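Local coordinates for bifunctional protein PutA (Bdellovibrio bacteriovorus, PDB 5UR2) that probably oxidises L-proline to L-glutamate in two steps, using a flavin-dependent proline dehydrogenase and an NAD-dependent glutamate semialdehyde dehydrogenase within one chain, at residues L238-Y243 and F268-Q273; Y275-F280 and P322-K327; L724-R729 and C743-G748. All coordinates share one frame; numbering follows the deposited sequence.

Interaction 1. Residues L238-Y243 and F268-Q273; sequences LDMEQY and FGIVIQ. With P5F (N-propargylglycine-modified flavin adenine dinucleotide), chain F.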
loop_
_atom_site.group_PDB
_atom_site.type_symbol
_atom_site.label_atom_id
_atom_site.label_comp_id
_atom_site.label_asym_id
_atom_site.label_seq_id
_atom_site.Cartn_x
_atom_site.Cartn_y
_atom_site.Cartn_z
ATOM N N LEU B 238 16.354 3.118 -52.576
ATOM C CA LEU B 238 16.702 2.983 -51.167
ATOM C C LEU B 238 15.405 3.055 -50.379
ATOM O O LEU B 238 14.684 4.060 -50.471
ATOM C CB LEU B 238 17.676 4.081 -50.727
ATOM C CG LEU B 238 18.260 3.946 -49.311
ATOM C CD1 LEU B 238 19.031 2.630 -49.191
ATOM C CD2 LEU B 238 19.153 5.124 -48.941
ATOM N N ASP B 239 15.077 1.971 -49.664
ATOM C CA ASP B 239 13.859 1.966 -48.862
ATOM C C ASP B 239 14.009 2.885 -47.652
ATOM O O ASP B 239 15.100 3.357 -47.317
ATOM C CB ASP B 239 13.478 0.545 -48.423
ATOM C CG ASP B 239 12.919 -0.310 -49.580
ATOM O OD1 ASP B 239 12.416 0.251 -50.577
ATOM O OD2 ASP B 239 12.956 -1.554 -49.487
ATOM N N MET B 240 12.887 3.139 -46.984
ATOM C CA MET B 240 12.884 3.922 -45.756
ATOM C C MET B 240 12.381 3.051 -44.626
ATOM O O MET B 240 11.268 2.509 -44.701
ATOM C CB MET B 240 12.018 5.174 -45.864
ATOM C CG MET B 240 12.173 6.054 -44.643
ATOM S SD MET B 240 13.852 6.656 -44.451
ATOM C CE MET B 240 13.838 7.917 -45.730
ATOM N N GLU B 241 13.192 2.947 -43.579
ATOM C CA GLU B 241 12.881 2.118 -42.421
ATOM C C GLU B 241 12.290 2.979 -41.307
ATOM O O GLU B 241 11.639 3.994 -41.587
ATOM C CB GLU B 241 14.143 1.365 -41.972
ATOM C CG GLU B 241 14.630 0.382 -43.034
ATOM C CD GLU B 241 16.101 -0.005 -42.875
ATOM O OE1 GLU B 241 16.967 0.845 -43.167
ATOM O OE2 GLU B 241 16.393 -1.164 -42.481
ATOM N N GLN B 242 12.505 2.586 -40.050
ATOM C CA GLN B 242 11.847 3.225 -38.915
ATOM C C GLN B 242 12.359 4.650 -38.691
ATOM O O GLN B 242 13.382 5.079 -39.235
ATOM C CB GLN B 242 12.025 2.391 -37.644
ATOM C CG GLN B 242 13.453 2.237 -37.202
ATOM C CD GLN B 242 14.172 1.074 -37.887
ATOM O OE1 GLN B 242 13.594 0.344 -38.720
ATOM N NE2 GLN B 242 15.445 0.901 -37.540
ATOM N N TYR B 243 11.615 5.396 -37.869
ATOM C CA TYR B 243 11.901 6.819 -37.721
ATOM C C TYR B 243 13.297 7.071 -37.147
ATOM O O TYR B 243 13.926 8.080 -37.482
ATOM C CB TYR B 243 10.832 7.476 -36.848
ATOM C CG TYR B 243 10.913 8.993 -36.859
ATOM C CD1 TYR B 243 10.558 9.716 -37.994
ATOM C CD2 TYR B 243 11.359 9.698 -35.743
ATOM C CE1 TYR B 243 10.618 11.100 -38.014
ATOM C CE2 TYR B 243 11.419 11.085 -35.747
ATOM C CZ TYR B 243 11.050 11.780 -36.888
ATOM O OH TYR B 243 11.113 13.159 -36.910
ATOM N N PHE B 268 18.000 6.490 -59.501
ATOM C CA PHE B 268 18.079 6.223 -58.073
ATOM C C PHE B 268 16.809 6.765 -57.435
ATOM O O PHE B 268 16.290 7.801 -57.860
ATOM C CB PHE B 268 19.293 6.907 -57.432
ATOM C CG PHE B 268 20.626 6.356 -57.870
ATOM C CD1 PHE B 268 20.867 4.993 -57.882
ATOM C CD2 PHE B 268 21.650 7.212 -58.236
ATOM C CE1 PHE B 268 22.113 4.496 -58.253
ATOM C CE2 PHE B 268 22.893 6.725 -58.614
ATOM C CZ PHE B 268 23.126 5.366 -58.624
ATOM N N GLY B 269 16.310 6.074 -56.413
ATOM C CA GLY B 269 15.110 6.512 -55.734
ATOM C C GLY B 269 15.226 6.360 -54.232
ATOM O O GLY B 269 15.973 5.520 -53.717
ATOM N N ILE B 270 14.431 7.173 -53.536
ATOM C CA ILE B 270 14.348 7.190 -52.077
ATOM C C ILE B 270 12.868 7.174 -51.707
ATOM O O ILE B 270 12.014 7.683 -52.447
ATOM C CB ILE B 270 15.080 8.428 -51.473
ATOM C CG1 ILE B 270 15.071 8.455 -49.934
ATOM C CG2 ILE B 270 14.450 9.707 -51.975
ATOM C CD1 ILE B 270 15.957 7.466 -49.236
ATOM N N VAL B 271 12.559 6.547 -50.559
ATOM C CA VAL B 271 11.192 6.465 -50.058
ATOM C C VAL B 271 10.927 7.592 -49.072
ATOM O O VAL B 271 11.752 7.883 -48.198
ATOM C CB VAL B 271 10.926 5.097 -49.408
ATOM C CG1 VAL B 271 9.583 5.117 -48.697
ATOM C CG2 VAL B 271 10.926 3.999 -50.473
ATOM N N ILE B 272 9.748 8.205 -49.188
ATOM C CA ILE B 272 9.239 9.134 -48.192
ATOM C C ILE B 272 7.908 8.600 -47.673
ATOM O O ILE B 272 7.064 8.156 -48.461
ATOM C CB ILE B 272 9.092 10.553 -48.781
ATOM C CG1 ILE B 272 10.476 11.182 -49.019
ATOM C CG2 ILE B 272 8.249 11.435 -47.871
ATOM C CD1 ILE B 272 11.271 11.437 -47.733
ATOM N N GLN B 273 7.729 8.640 -46.338
ATOM C CA GLN B 273 6.545 8.105 -45.655
ATOM C C GLN B 273 5.625 9.255 -45.249
ATOM O O GLN B 273 5.942 10.020 -44.332
ATOM C CB GLN B 273 6.938 7.288 -44.423
ATOM C CG GLN B 273 7.859 6.090 -44.739
ATOM C CD GLN B 273 8.931 5.880 -43.691
ATOM O OE1 GLN B 273 9.512 6.845 -43.188
ATOM N NE2 GLN B 273 9.224 4.614 -43.365
HETATM P PA P5F F . -4.311 2.830 -46.714
HETATM O O1A P5F F . -5.030 3.947 -47.542
HETATM O O2A P5F F . -5.141 1.893 -45.988
HETATM O O5B P5F F . -3.426 3.329 -45.604
HETATM C C5B P5F F . -2.966 2.556 -44.502
HETATM C C4B P5F F . -1.828 3.323 -43.813
HETATM O O4B P5F F . -2.266 4.438 -43.073
HETATM C C3B P5F F . -0.982 2.552 -42.841
HETATM O O3B P5F F . -0.065 1.737 -43.464
HETATM C C2B P5F F . -0.341 3.625 -42.056
HETATM O O2B P5F F . 0.745 4.120 -42.761
HETATM C C1B P5F F . -1.399 4.668 -41.997
HETATM N N9A P5F F . -2.183 4.652 -40.789
HETATM C C8A P5F F . -2.934 3.605 -40.271
HETATM N N7A P5F F . -3.525 4.021 -39.144
HETATM C C5A P5F F . -3.195 5.354 -38.893
HETATM C C6A P5F F . -3.490 6.275 -37.890
HETATM N N6A P5F F . -4.348 5.916 -36.796
HETATM N N1A P5F F . -2.975 7.519 -37.930
HETATM C C2A P5F F . -2.168 7.905 -38.941
HETATM N N3A P5F F . -1.837 7.018 -39.923
HETATM C C4A P5F F . -2.322 5.770 -39.937
HETATM N N1 P5F F . 6.386 1.558 -46.028
HETATM C C2 P5F F . 7.532 2.167 -45.397
HETATM O O2 P5F F . 7.352 2.786 -44.180
HETATM N N3 P5F F . 8.821 2.140 -46.021
HETATM C C4 P5F F . 9.037 1.516 -47.274
HETATM O O4 P5F F . 10.324 1.526 -47.827
HETATM C C4X P5F F . 7.831 0.864 -47.937
HETATM N N5 P5F F . 7.961 0.076 -49.161
HETATM C C5X P5F F . 6.721 -0.123 -49.936
HETATM C C6 P5F F . 6.796 -0.402 -51.403
HETATM C C7 P5F F . 5.606 -0.507 -52.166
HETATM C C7M P5F F . 5.697 -0.788 -53.650
HETATM C C8 P5F F . 4.331 -0.347 -51.543
HETATM C C8M P5F F . 3.045 -0.448 -52.323
HETATM C C9 P5F F . 4.251 -0.080 -50.156
HETATM C C9A P5F F . 5.497 0.029 -49.346
HETATM N N10 P5F F . 5.411 0.327 -47.915
HETATM C C10 P5F F . 6.577 0.905 -47.308
HETATM C "C1'" P5F F . 4.144 0.235 -47.148
HETATM C "C2'" P5F F . 3.280 1.488 -47.291
HETATM O "O2'" P5F F . 3.911 2.530 -46.650
HETATM C "C3'" P5F F . 1.854 1.353 -46.751
HETATM O "O3'" P5F F . 1.921 1.104 -45.397
HETATM C "C4'" P5F F . 1.027 0.243 -47.384
HETATM O "O4'" P5F F . 1.495 0.071 -48.677
HETATM C "C5'" P5F F . -0.500 0.431 -47.308
HETATM O "O5'" P5F F . -0.925 1.763 -47.521
HETATM P P P5F F . -2.218 2.210 -48.392
HETATM O O1P P5F F . -2.183 3.622 -49.091
HETATM O O2P P5F F . -2.388 0.940 -49.309
HETATM O O3P P5F F . -3.470 1.816 -47.405
HETATM C C21 P5F F . 9.336 -1.850 -48.045
HETATM C C22 P5F F . 8.703 -0.856 -48.705
HETATM C C23 P5F F . 10.659 -1.603 -47.299
HETATM O O HOH W 1 10.627 6.342 -40.602
#

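Interaction 2. Residues Y275-F280 and P322-K327; sequences YLRDSF and PVYTNK. With P5F (N-propargylglycine-modified flavin adenine dinucleotide), chain F.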
loop_
_atom_site.group_PDB
_atom_site.type_symbol
_atom_site.label_atom_id
_atom_site.label_comp_id
_atom_site.label_asym_id
_atom_site.label_seq_id
_atom_site.Cartn_x
_atom_site.Cartn_y
_atom_site.Cartn_z
ATOM N N TYR B 275 2.998 9.265 -43.570
ATOM C CA TYR B 275 2.409 9.279 -42.240
ATOM C C TYR B 275 3.305 9.959 -41.212
ATOM O O TYR B 275 2.904 10.065 -40.044
ATOM C CB TYR B 275 2.030 7.853 -41.794
ATOM C CG TYR B 275 3.130 6.880 -41.376
ATOM C CD1 TYR B 275 4.491 7.143 -41.587
ATOM C CD2 TYR B 275 2.782 5.652 -40.787
ATOM C CE1 TYR B 275 5.476 6.208 -41.192
ATOM C CE2 TYR B 275 3.744 4.725 -40.399
ATOM C CZ TYR B 275 5.085 4.999 -40.591
ATOM O OH TYR B 275 6.015 4.044 -40.206
ATOM N N LEU B 276 4.493 10.424 -41.613
ATOM C CA LEU B 276 5.364 11.175 -40.717
ATOM C C LEU B 276 4.983 12.651 -40.719
ATOM O O LEU B 276 4.693 13.229 -41.777
ATOM C CB LEU B 276 6.834 11.042 -41.117
ATOM C CG LEU B 276 7.434 9.636 -40.967
ATOM C CD1 LEU B 276 8.911 9.632 -41.367
ATOM C CD2 LEU B 276 7.219 9.103 -39.544
ATOM N N ARG B 277 5.020 13.264 -39.525
ATOM C CA ARG B 277 4.702 14.689 -39.409
ATOM C C ARG B 277 5.686 15.577 -40.179
ATOM O O ARG B 277 5.305 16.666 -40.634
ATOM C CB ARG B 277 4.662 15.105 -37.927
ATOM C CG ARG B 277 3.559 14.399 -37.137
ATOM C CD ARG B 277 3.615 14.626 -35.607
ATOM N NE ARG B 277 2.600 13.784 -34.968
ATOM C CZ ARG B 277 1.310 14.105 -34.854
ATOM N NH1 ARG B 277 0.854 15.261 -35.319
ATOM N NH2 ARG B 277 0.464 13.261 -34.291
ATOM N N ASP B 278 6.936 15.143 -40.359
ATOM C CA ASP B 278 7.924 15.994 -41.012
ATOM C C ASP B 278 8.124 15.648 -42.481
ATOM O O ASP B 278 9.015 16.203 -43.128
ATOM C CB ASP B 278 9.259 15.967 -40.236
ATOM C CG ASP B 278 9.913 14.598 -40.191
ATOM O OD1 ASP B 278 9.475 13.681 -40.922
ATOM O OD2 ASP B 278 10.884 14.444 -39.405
ATOM N N SER B 279 7.262 14.805 -43.038
ATOM C CA SER B 279 7.481 14.328 -44.392
ATOM C C SER B 279 7.250 15.418 -45.445
ATOM O O SER B 279 7.936 15.430 -46.479
ATOM C CB SER B 279 6.598 13.101 -44.632
ATOM O OG SER B 279 5.223 13.377 -44.338
ATOM N N PHE B 280 6.297 16.328 -45.235
ATOM C CA PHE B 280 6.137 17.381 -46.238
ATOM C C PHE B 280 7.359 18.294 -46.262
ATOM O O PHE B 280 7.796 18.720 -47.334
ATOM C CB PHE B 280 4.845 18.177 -46.011
ATOM C CG PHE B 280 4.602 19.257 -47.043
ATOM C CD1 PHE B 280 4.491 18.936 -48.398
ATOM C CD2 PHE B 280 4.412 20.584 -46.657
ATOM C CE1 PHE B 280 4.258 19.937 -49.366
ATOM C CE2 PHE B 280 4.165 21.578 -47.595
ATOM C CZ PHE B 280 4.087 21.259 -48.963
ATOM N N PRO B 322 6.161 10.556 -33.714
ATOM C CA PRO B 322 6.509 11.119 -35.028
ATOM C C PRO B 322 5.485 10.871 -36.124
ATOM O O PRO B 322 5.572 11.530 -37.171
ATOM C CB PRO B 322 7.844 10.430 -35.365
ATOM C CG PRO B 322 7.736 9.124 -34.731
ATOM C CD PRO B 322 6.987 9.371 -33.413
ATOM N N VAL B 323 4.545 9.947 -35.942
ATOM C CA VAL B 323 3.499 9.696 -36.934
ATOM C C VAL B 323 2.257 10.486 -36.551
ATOM O O VAL B 323 2.042 10.822 -35.381
ATOM C CB VAL B 323 3.174 8.192 -37.075
ATOM C CG1 VAL B 323 4.343 7.449 -37.717
ATOM C CG2 VAL B 323 2.849 7.578 -35.709
ATOM N N TYR B 324 1.455 10.836 -37.560
ATOM C CA TYR B 324 0.087 11.248 -37.287
ATOM C C TYR B 324 -0.635 10.101 -36.614
ATOM O O TYR B 324 -0.328 8.932 -36.859
ATOM C CB TYR B 324 -0.670 11.618 -38.572
ATOM C CG TYR B 324 -0.056 12.723 -39.366
ATOM C CD1 TYR B 324 -0.125 14.045 -38.927
ATOM C CD2 TYR B 324 0.610 12.453 -40.560
ATOM C CE1 TYR B 324 0.439 15.085 -39.681
ATOM C CE2 TYR B 324 1.192 13.469 -41.304
ATOM C CZ TYR B 324 1.104 14.776 -40.863
ATOM O OH TYR B 324 1.668 15.767 -41.616
ATOM N N THR B 325 -1.608 10.429 -35.767
ATOM C CA THR B 325 -2.391 9.377 -35.135
ATOM C C THR B 325 -3.859 9.421 -35.550
ATOM O O THR B 325 -4.660 8.631 -35.049
ATOM C CB THR B 325 -2.229 9.427 -33.611
ATOM O OG1 THR B 325 -2.509 10.740 -33.136
ATOM C CG2 THR B 325 -0.785 9.050 -33.230
ATOM N N ASN B 326 -4.221 10.290 -36.485
ATOM C CA ASN B 326 -5.505 10.250 -37.175
ATOM C C ASN B 326 -5.225 9.809 -38.608
ATOM O O ASN B 326 -4.449 10.461 -39.319
ATOM C CB ASN B 326 -6.168 11.630 -37.105
ATOM C CG ASN B 326 -7.382 11.782 -38.031
ATOM O OD1 ASN B 326 -7.868 10.831 -38.630
ATOM N ND2 ASN B 326 -7.888 13.007 -38.114
ATOM N N LYS B 327 -5.843 8.705 -39.034
ATOM C CA LYS B 327 -5.440 8.129 -40.314
ATOM C C LYS B 327 -5.745 9.075 -41.480
ATOM O O LYS B 327 -5.030 9.066 -42.490
ATOM C CB LYS B 327 -6.110 6.767 -40.517
ATOM C CG LYS B 327 -5.459 5.942 -41.643
ATOM C CD LYS B 327 -6.316 5.976 -42.931
ATOM C CE LYS B 327 -5.639 5.214 -44.078
ATOM N NZ LYS B 327 -6.447 5.298 -45.344
HETATM P PA P5F F . -4.311 2.830 -46.714
HETATM O O1A P5F F . -5.030 3.947 -47.542
HETATM O O2A P5F F . -5.141 1.893 -45.988
HETATM O O5B P5F F . -3.426 3.329 -45.604
HETATM C C5B P5F F . -2.966 2.556 -44.502
HETATM C C4B P5F F . -1.828 3.323 -43.813
HETATM O O4B P5F F . -2.266 4.438 -43.073
HETATM C C3B P5F F . -0.982 2.552 -42.841
HETATM O O3B P5F F . -0.065 1.737 -43.464
HETATM C C2B P5F F . -0.341 3.625 -42.056
HETATM O O2B P5F F . 0.745 4.120 -42.761
HETATM C C1B P5F F . -1.399 4.668 -41.997
HETATM N N9A P5F F . -2.183 4.652 -40.789
HETATM C C8A P5F F . -2.934 3.605 -40.271
HETATM N N7A P5F F . -3.525 4.021 -39.144
HETATM C C5A P5F F . -3.195 5.354 -38.893
HETATM C C6A P5F F . -3.490 6.275 -37.890
HETATM N N6A P5F F . -4.348 5.916 -36.796
HETATM N N1A P5F F . -2.975 7.519 -37.930
HETATM C C2A P5F F . -2.168 7.905 -38.941
HETATM N N3A P5F F . -1.837 7.018 -39.923
HETATM C C4A P5F F . -2.322 5.770 -39.937
HETATM N N1 P5F F . 6.386 1.558 -46.028
HETATM C C2 P5F F . 7.532 2.167 -45.397
HETATM O O2 P5F F . 7.352 2.786 -44.180
HETATM N N3 P5F F . 8.821 2.140 -46.021
HETATM C C4 P5F F . 9.037 1.516 -47.274
HETATM O O4 P5F F . 10.324 1.526 -47.827
HETATM C C4X P5F F . 7.831 0.864 -47.937
HETATM N N5 P5F F . 7.961 0.076 -49.161
HETATM C C5X P5F F . 6.721 -0.123 -49.936
HETATM C C6 P5F F . 6.796 -0.402 -51.403
HETATM C C7 P5F F . 5.606 -0.507 -52.166
HETATM C C7M P5F F . 5.697 -0.788 -53.650
HETATM C C8 P5F F . 4.331 -0.347 -51.543
HETATM C C8M P5F F . 3.045 -0.448 -52.323
HETATM C C9 P5F F . 4.251 -0.080 -50.156
HETATM C C9A P5F F . 5.497 0.029 -49.346
HETATM N N10 P5F F . 5.411 0.327 -47.915
HETATM C C10 P5F F . 6.577 0.905 -47.308
HETATM C "C1'" P5F F . 4.144 0.235 -47.148
HETATM C "C2'" P5F F . 3.280 1.488 -47.291
HETATM O "O2'" P5F F . 3.911 2.530 -46.650
HETATM C "C3'" P5F F . 1.854 1.353 -46.751
HETATM O "O3'" P5F F . 1.921 1.104 -45.397
HETATM C "C4'" P5F F . 1.027 0.243 -47.384
HETATM O "O4'" P5F F . 1.495 0.071 -48.677
HETATM C "C5'" P5F F . -0.500 0.431 -47.308
HETATM O "O5'" P5F F . -0.925 1.763 -47.521
HETATM P P P5F F . -2.218 2.210 -48.392
HETATM O O1P P5F F . -2.183 3.622 -49.091
HETATM O O2P P5F F . -2.388 0.940 -49.309
HETATM O O3P P5F F . -3.470 1.816 -47.405
HETATM C C21 P5F F . 9.336 -1.850 -48.045
HETATM C C22 P5F F . 8.703 -0.856 -48.705
HETATM C C23 P5F F . 10.659 -1.603 -47.299
HETATM O O HOH W 2 4.095 16.438 -43.314
HETATM O O HOH W 3 7.814 13.190 -38.093
#

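Interaction 3. Residues L724-R729 and C743-G748; sequences LHIMNR and CIIEMG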
loop_
_atom_site.group_PDB
_atom_site.type_symbol
_atom_site.label_atom_id
_atom_site.label_comp_id
_atom_site.label_asym_id
_atom_site.label_seq_id
_atom_site.Cartn_x
_atom_site.Cartn_y
_atom_site.Cartn_z
ATOM N N LEU B 724 27.560 -8.790 3.756
ATOM C CA LEU B 724 27.527 -9.678 4.906
ATOM C C LEU B 724 28.252 -9.059 6.094
ATOM O O LEU B 724 27.783 -9.161 7.233
ATOM C CB LEU B 724 28.137 -11.037 4.547
ATOM C CG LEU B 724 27.395 -11.744 3.405
ATOM C CD1 LEU B 724 27.928 -13.141 3.184
ATOM C CD2 LEU B 724 25.886 -11.754 3.614
ATOM N N HIS B 725 29.400 -8.412 5.851
ATOM C CA HIS B 725 30.133 -7.768 6.940
ATOM C C HIS B 725 29.287 -6.677 7.586
ATOM O O HIS B 725 29.175 -6.604 8.817
ATOM C CB HIS B 725 31.455 -7.179 6.416
ATOM C CG HIS B 725 32.209 -6.377 7.436
ATOM N ND1 HIS B 725 32.900 -6.951 8.482
ATOM C CD2 HIS B 725 32.303 -5.037 7.616
ATOM C CE1 HIS B 725 33.430 -6.001 9.233
ATOM N NE2 HIS B 725 33.071 -4.830 8.736
ATOM N N ILE B 726 28.647 -5.844 6.758
ATOM C CA ILE B 726 27.822 -4.746 7.263
ATOM C C ILE B 726 26.649 -5.285 8.072
ATOM O O ILE B 726 26.324 -4.767 9.146
ATOM C CB ILE B 726 27.334 -3.873 6.093
ATOM C CG1 ILE B 726 28.492 -3.041 5.536
ATOM C CG2 ILE B 726 26.164 -2.987 6.554
ATOM C CD1 ILE B 726 28.139 -2.221 4.313
ATOM N N MET B 727 25.998 -6.336 7.579
ATOM C CA MET B 727 24.858 -6.861 8.317
ATOM C C MET B 727 25.305 -7.430 9.652
ATOM O O MET B 727 24.599 -7.299 10.656
ATOM C CB MET B 727 24.128 -7.922 7.491
ATOM C CG MET B 727 23.328 -7.338 6.348
ATOM S SD MET B 727 22.354 -8.598 5.501
ATOM C CE MET B 727 23.660 -9.671 4.976
ATOM N N ASN B 728 26.496 -8.012 9.685
ATOM C CA ASN B 728 27.054 -8.490 10.940
ATOM C C ASN B 728 27.318 -7.335 11.902
ATOM O O ASN B 728 26.919 -7.378 13.074
ATOM C CB ASN B 728 28.331 -9.259 10.641
ATOM C CG ASN B 728 28.574 -10.335 11.619
ATOM O OD1 ASN B 728 29.297 -10.129 12.589
ATOM N ND2 ASN B 728 27.942 -11.499 11.409
ATOM N N ARG B 729 27.971 -6.276 11.415
ATOM C CA ARG B 729 28.274 -5.138 12.280
ATOM C C ARG B 729 27.007 -4.439 12.754
ATOM O O ARG B 729 26.947 -3.953 13.888
ATOM C CB ARG B 729 29.186 -4.145 11.557
ATOM C CG ARG B 729 30.594 -4.662 11.174
ATOM C CD ARG B 729 31.325 -5.330 12.326
ATOM N NE ARG B 729 31.218 -4.516 13.525
ATOM C CZ ARG B 729 31.414 -4.968 14.758
ATOM N NH1 ARG B 729 31.249 -4.150 15.782
ATOM N NH2 ARG B 729 31.759 -6.233 14.970
ATOM N N CYS B 743 19.182 -2.584 7.867
ATOM C CA CYS B 743 20.039 -2.633 6.684
ATOM C C CYS B 743 19.186 -2.756 5.429
ATOM O O CYS B 743 18.297 -3.607 5.364
ATOM C CB CYS B 743 21.004 -3.809 6.750
ATOM S SG CYS B 743 22.212 -3.671 8.065
ATOM N N ILE B 744 19.449 -1.901 4.447
ATOM C CA ILE B 744 18.834 -1.978 3.131
ATOM C C ILE B 744 19.958 -2.316 2.157
ATOM O O ILE B 744 20.752 -1.437 1.804
ATOM C CB ILE B 744 18.120 -0.669 2.767
ATOM C CG1 ILE B 744 17.156 -0.274 3.889
ATOM C CG2 ILE B 744 17.361 -0.814 1.440
ATOM C CD1 ILE B 744 16.593 1.153 3.778
ATOM N N ILE B 745 20.026 -3.579 1.706
ATOM C CA ILE B 745 21.235 -4.156 1.113
ATOM C C ILE B 745 20.937 -4.739 -0.270
ATOM O O ILE B 745 20.002 -5.529 -0.421
ATOM C CB ILE B 745 21.815 -5.273 2.000
ATOM C CG1 ILE B 745 22.119 -4.773 3.407
ATOM C CG2 ILE B 745 23.076 -5.835 1.366
ATOM C CD1 ILE B 745 23.273 -3.844 3.473
ATOM N N GLU B 746 21.772 -4.406 -1.258
ATOM C CA GLU B 746 21.779 -5.051 -2.573
ATOM C C GLU B 746 23.194 -5.564 -2.848
ATOM O O GLU B 746 24.157 -4.802 -2.719
ATOM C CB GLU B 746 21.321 -4.060 -3.652
ATOM C CG GLU B 746 21.285 -4.609 -5.089
ATOM C CD GLU B 746 21.158 -3.507 -6.155
ATOM O OE1 GLU B 746 20.507 -2.450 -5.920
ATOM O OE2 GLU B 746 21.754 -3.689 -7.234
ATOM N N MET B 747 23.332 -6.856 -3.215
ATOM C CA MET B 747 24.645 -7.508 -3.223
ATOM C C MET B 747 25.029 -8.249 -4.510
ATOM O O MET B 747 26.012 -9.002 -4.502
ATOM C CB MET B 747 24.749 -8.493 -2.060
ATOM C CG MET B 747 25.025 -7.842 -0.732
ATOM S SD MET B 747 25.000 -9.090 0.533
ATOM C CE MET B 747 23.303 -9.629 0.422
ATOM N N GLY B 748 24.324 -8.066 -5.612
ATOM C CA GLY B 748 24.797 -8.648 -6.857
ATOM C C GLY B 748 24.099 -9.942 -7.243
ATOM O O GLY B 748 23.226 -10.470 -6.543
#

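Interaction 1. Residues L238-Y243 and F268-Q273
With chi1 at -173°, Met240 swings CG to the far side from its backbone N, and bends at chi2 and chi3 put CG on the Gln273 amide and turn the terminal CE back to strand 268-273. Gln273 answers with CG beside its own backbone N (chi1 -59°) and a bend at chi2 that sets its amide against Met240 CG. Gln273 ends strand 268-273 and Met240 lies in the loop just past strand 235-238, at the C-terminal end of the proline dehydrogenase TIM barrel, where the flavin binds. Within these two segments one strong backbone bond marks the parallel pairing: Leu238 N donates to Gly269 O at 2.7 Å, while the return bond, Val271 N to Leu238 O at 3.3 Å, is weak. From Met240 on, side chains carry most of the contact. Met240 CB packs on Val271 CB at 3.7 Å, and its CE reaches Ile270 CD1, which also meets Leu238 CD2 where those two side chains run side by side.

The backbone of Met240 reads the flavin pyrimidine edge with two bonds, Met240 N to P5F O4 at 3.1 Å and P5F N3 to Met240 O at 2.8 Å. Asp239, salt-bridged to Arg300, sets its carboxylate beside C23 of the propargylglycine adduct. Two acceptors fix the rotation of the Gln273 amide: NE2 donates to P5F O2 at 2.7 Å and, in the amide plane and nearly straight (170°), to Glu241 O at 3.1 Å. A water completes the grip, donating to Glu241 O and, at 2.9 Å, to Gln273 OE1.

Interaction 2. Residues Y275-F280 and P322-K327
Pro322 opens the contact through its carbonyl, which accepts from Arg277 N at 3.0 Å; an N-H...O angle of 172° marks a well-aligned bond. Val323 follows, bridged by its backbone to Leu276, and lays CG1 squarely over one face of the Tyr275 ring, 3.6 Å from CG1 to the ring centroid. The Tyr275 torsion makes this possible: chi1 of 74° turns CG between the backbone N and the carbonyl carbon, while the phenol OH bonds to Tyr306 N and CD2 comes near P5F O2B. Val323 CG1 also touches Leu276 CD2. Val323 O accepts two weak bonds from the Arg277 guanidinium, from NE at 3.0 Å and from NH2 at 3.1 Å; the latter nitrogen also donates to Thr454.

Tyr324 N then donates to Tyr275 O at 3.0 Å, closing the bridge. Over one face of the Tyr324 ring, toward its rim, lies Arg277 CG, a CH-pi contact of 4.3 Å from CG to the ring centroid. The guanidinium does not stack there, its plane being 56° from that of the ring. At the ring's far end a water joins Tyr324 OH to Phe280 N. Thr325 turns its carbonyl to the adenine, accepting a weak bond from P5F N6A. Asn326 OD1 caps Ala328 N at the start of helix 327-343. Lys327 runs its CB and CG along the adenine, and its NZ, paired with Asp331, reaches P5F O1A at 2.9 Å. The two segments supply part of the wall round the adenine, ribose and pyrophosphate of the flavin site on the proline dehydrogenase TIM barrel.

Interaction 3. Residues L724-R729 and C743-G748
No flat group enters the interface that Leu724, Ile726 and Met727 make with Cys743, Ile745 and Met747. The His725 ring lies away from the strand, with Arg729 CG over one face, 3.4 Å above its plane and toward the rim, and with NE2 at its edge bonded to Glu703. The contact itself is aliphatic and sulfur-rich. Met727 CG sits 4.2 Å from Cys743 SG and 4.1 Å from Ile745 CG1, crossing the isoleucine obliquely. Ile726 CG2 reaches both strand residues too, at 4.3 Å from Ile745 CD1.

Helix and strand are consecutive elements of a beta-alpha-beta unit (711-717, 720-730, 742-746) in the Rossmann-type part of the aldehyde dehydrogenase fold. The axes of the short segments 724-729 and 743-746 run nearly antiparallel, at 170°, and approach to 9.7 Å. Past the strand end, Met747 stays extended through chi2 (176°), which carries SD to 4.2 Å from Leu724 CD2; the two side chains cross at about a right angle. Val740 of the second subunit packs on both Met727 and Met747. Along the strand, Glu746, predicted to be catalytic, alternates away from the helix, whereas the Met747 side chain lies about 7 Å from that of Cys780, the other predicted catalytic residue.

In the fold
The three contacts follow one another along the chain without overlap. Interactions 1 and 2 share the proline dehydrogenase barrel and one flavin, their centres about 15 Å apart: the first meets the isoalloxazine end, the second the adenine and pyrophosphate end. Strand 268-273 is followed by helix 279-293 across a short loop, and interactions 1 and 2 also touch, with a probable hydrogen bond between Tyr243 OH and Asp278 OD2 at 2.8 Å. Interaction 3 belongs to the aldehyde dehydrogenase part, on the opposite side of the chain's centre; its centre is about 55 Å from that of interaction 1 and about 52 Å from that of interaction 2. This separation fits a bifunctional, substrate-channelling enzyme with two distant active sites.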